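Local coordinates for CYTH domain-containing protein (Pyrococcus horikoshii, PDB 2EEN) that is of unknown function but carries a CYTH domain, a family whose characterised members act on triphosphates or cyclise nucleotides, at residues A[44-49]-A[68-73]. Numbering follows the deposited sequence.
Sequences KTDEAL and GPKIDE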
loop_
_atom_site.group_PDB
_atom_site.type_symbol
_atom_site.label_atom_id
_atom_site.label_comp_id
_atom_site.label_asym_id
_atom_site.label_seq_id
_atom_site.Cartn_x
_atom_site.Cartn_y
_atom_site.Cartn_z
ATOM N N LYS A 44 19.872 -1.509 -8.346
ATOM C CA LYS A 44 20.839 -2.592 -8.183
ATOM C C LYS A 44 20.149 -3.934 -7.954
ATOM O O LYS A 44 20.701 -4.989 -8.265
ATOM C CB LYS A 44 21.774 -2.301 -7.005
ATOM C CG LYS A 44 22.748 -1.162 -7.249
ATOM C CD LYS A 44 23.720 -1.496 -8.366
ATOM C CE LYS A 44 24.721 -0.366 -8.569
ATOM N NZ LYS A 44 25.477 -0.081 -7.316
ATOM N N THR A 45 18.939 -3.894 -7.404
ATOM C CA THR A 45 18.191 -5.115 -7.127
ATOM C C THR A 45 17.128 -5.393 -8.193
ATOM O O THR A 45 16.443 -6.419 -8.149
ATOM C CB THR A 45 17.512 -5.030 -5.757
ATOM O OG1 THR A 45 16.633 -3.900 -5.742
ATOM C CG2 THR A 45 18.553 -4.873 -4.655
ATOM N N ASP A 46 17.010 -4.472 -9.142
ATOM C CA ASP A 46 16.065 -4.572 -10.249
ATOM C C ASP A 46 14.620 -4.638 -9.782
ATOM O O ASP A 46 13.804 -5.389 -10.313
ATOM C CB ASP A 46 16.400 -5.782 -11.126
ATOM C CG ASP A 46 15.673 -5.757 -12.455
ATOM O OD1 ASP A 46 15.357 -4.652 -12.946
ATOM O OD2 ASP A 46 15.435 -6.844 -13.024
ATOM N N GLU A 47 14.307 -3.830 -8.782
ATOM C CA GLU A 47 12.955 -3.768 -8.254
ATOM C C GLU A 47 12.370 -2.408 -8.605
ATOM O O GLU A 47 13.083 -1.509 -9.040
ATOM C CB GLU A 47 12.980 -3.909 -6.744
ATOM C CG GLU A 47 13.414 -5.251 -6.251
ATOM C CD GLU A 47 13.613 -5.231 -4.758
ATOM O OE1 GLU A 47 14.693 -4.792 -4.308
ATOM O OE2 GLU A 47 12.683 -5.623 -4.034
ATOM N N ALA A 48 11.063 -2.258 -8.423
ATOM C CA ALA A 48 10.414 -0.987 -8.699
ATOM C C ALA A 48 9.159 -0.845 -7.854
ATOM O O ALA A 48 8.522 -1.834 -7.485
ATOM C CB ALA A 48 10.055 -0.875 -10.184
ATOM N N LEU A 49 8.831 0.392 -7.514
ATOM C CA LEU A 49 7.625 0.675 -6.758
ATOM C C LEU A 49 7.068 1.907 -7.439
ATOM O O LEU A 49 7.766 2.909 -7.607
ATOM C CB LEU A 49 7.932 0.972 -5.291
ATOM C CG LEU A 49 6.650 1.226 -4.491
ATOM C CD1 LEU A 49 5.797 -0.060 -4.428
ATOM C CD2 LEU A 49 7.016 1.684 -3.093
ATOM N N GLY A 68 9.064 -7.086 -9.064
ATOM C CA GLY A 68 10.248 -7.809 -8.648
ATOM C C GLY A 68 11.256 -7.831 -9.776
ATOM O O GLY A 68 11.016 -7.259 -10.839
ATOM N N PRO A 69 12.407 -8.481 -9.564
ATOM C CA PRO A 69 13.467 -8.576 -10.570
ATOM C C PRO A 69 12.995 -9.334 -11.805
ATOM O O PRO A 69 12.115 -10.198 -11.715
ATOM C CB PRO A 69 14.572 -9.347 -9.843
ATOM C CG PRO A 69 14.298 -9.091 -8.386
ATOM C CD PRO A 69 12.794 -9.166 -8.322
ATOM N N LYS A 70 13.566 -9.002 -12.957
ATOM C CA LYS A 70 13.219 -9.708 -14.183
ATOM C C LYS A 70 13.699 -11.140 -13.985
ATOM O O LYS A 70 14.789 -11.368 -13.455
ATOM C CB LYS A 70 13.919 -9.079 -15.393
ATOM C CG LYS A 70 13.371 -7.711 -15.796
ATOM C CD LYS A 70 14.058 -7.164 -17.046
ATOM C CE LYS A 70 15.537 -6.890 -16.806
ATOM N NZ LYS A 70 15.752 -5.912 -15.701
ATOM N N ILE A 71 12.886 -12.108 -14.393
ATOM C CA ILE A 71 13.268 -13.506 -14.234
ATOM C C ILE A 71 13.537 -14.176 -15.572
ATOM O O ILE A 71 13.914 -15.346 -15.624
ATOM C CB ILE A 71 12.180 -14.301 -13.503
ATOM C CG1 ILE A 71 10.864 -14.223 -14.278
ATOM C CG2 ILE A 71 12.010 -13.764 -12.090
ATOM C CD1 ILE A 71 9.769 -15.093 -13.702
ATOM N N ASP A 72 13.361 -13.422 -16.650
ATOM C CA ASP A 72 13.561 -13.945 -17.998
ATOM C C ASP A 72 14.527 -13.067 -18.793
ATOM O O ASP A 72 14.412 -11.842 -18.793
ATOM C CB ASP A 72 12.206 -14.024 -18.712
ATOM C CG ASP A 72 12.316 -14.568 -20.118
ATOM O OD1 ASP A 72 12.847 -15.688 -20.286
ATOM O OD2 ASP A 72 11.865 -13.879 -21.055
ATOM N N GLU A 73 15.474 -13.700 -19.479
ATOM C CA GLU A 73 16.469 -12.973 -20.264
ATOM C C GLU A 73 15.893 -12.438 -21.572
ATOM O O GLU A 73 16.415 -11.476 -22.140
ATOM C CB GLU A 73 17.660 -13.884 -20.589
ATOM C CG GLU A 73 17.865 -15.029 -19.611
ATOM C CD GLU A 73 16.761 -16.071 -19.687
ATOM O OE1 GLU A 73 16.597 -16.688 -20.761
ATOM O OE2 GLU A 73 16.054 -16.271 -18.676
#
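The nearest CA pairs are D46-P69, 4.8 Å, and E47-G68, 4.9 Å, where the chain leaves helix 42-45 with positive phi at D46. P69 has no amide hydrogen to offer D46 O. Instead a CA-H...O contact faces this carbonyl, with P69 CA 3.2 Å from D46 O and an angle of 147° at the hydrogen. The proline ring also abuts the end of the helix, its CG 3.4 Å from T45 O.

The D46 carboxylate carries the conventional hydrogen bonds across the contact. Its CG stands anti to the backbone N (chi1 -166°), which carries the carboxylate past P69 to K70. There OD2 accepts from K70 N at 2.9 Å, almost perfectly straight at 178°, and from K70 NZ at 2.9 Å in a salt bridge. Both donors are tilted out of the carboxylate plane, on opposite faces, the ammonium toward the syn side, because the lysine chain bends at chi3 and chi4 and curls back over the oxygen. With OD1 in a salt bridge to R78, both carboxylate oxygens are engaged. Replacing D46 by an alanine would probably leave K70 N without this acceptor and the K70 ammonium and R78 without this counter-charge.

Beside this, T45 OG1 donates to the anti lone pair of E47 OE1, while R40 and Y66 also bind the E47 carboxylate. The contact thus ties the turn between helix 42-45 and strand 48-56 to the end of strand 59-70, the antiparallel hairpin partner of 48-56, with R78 reaching in from the next strand, 78-85.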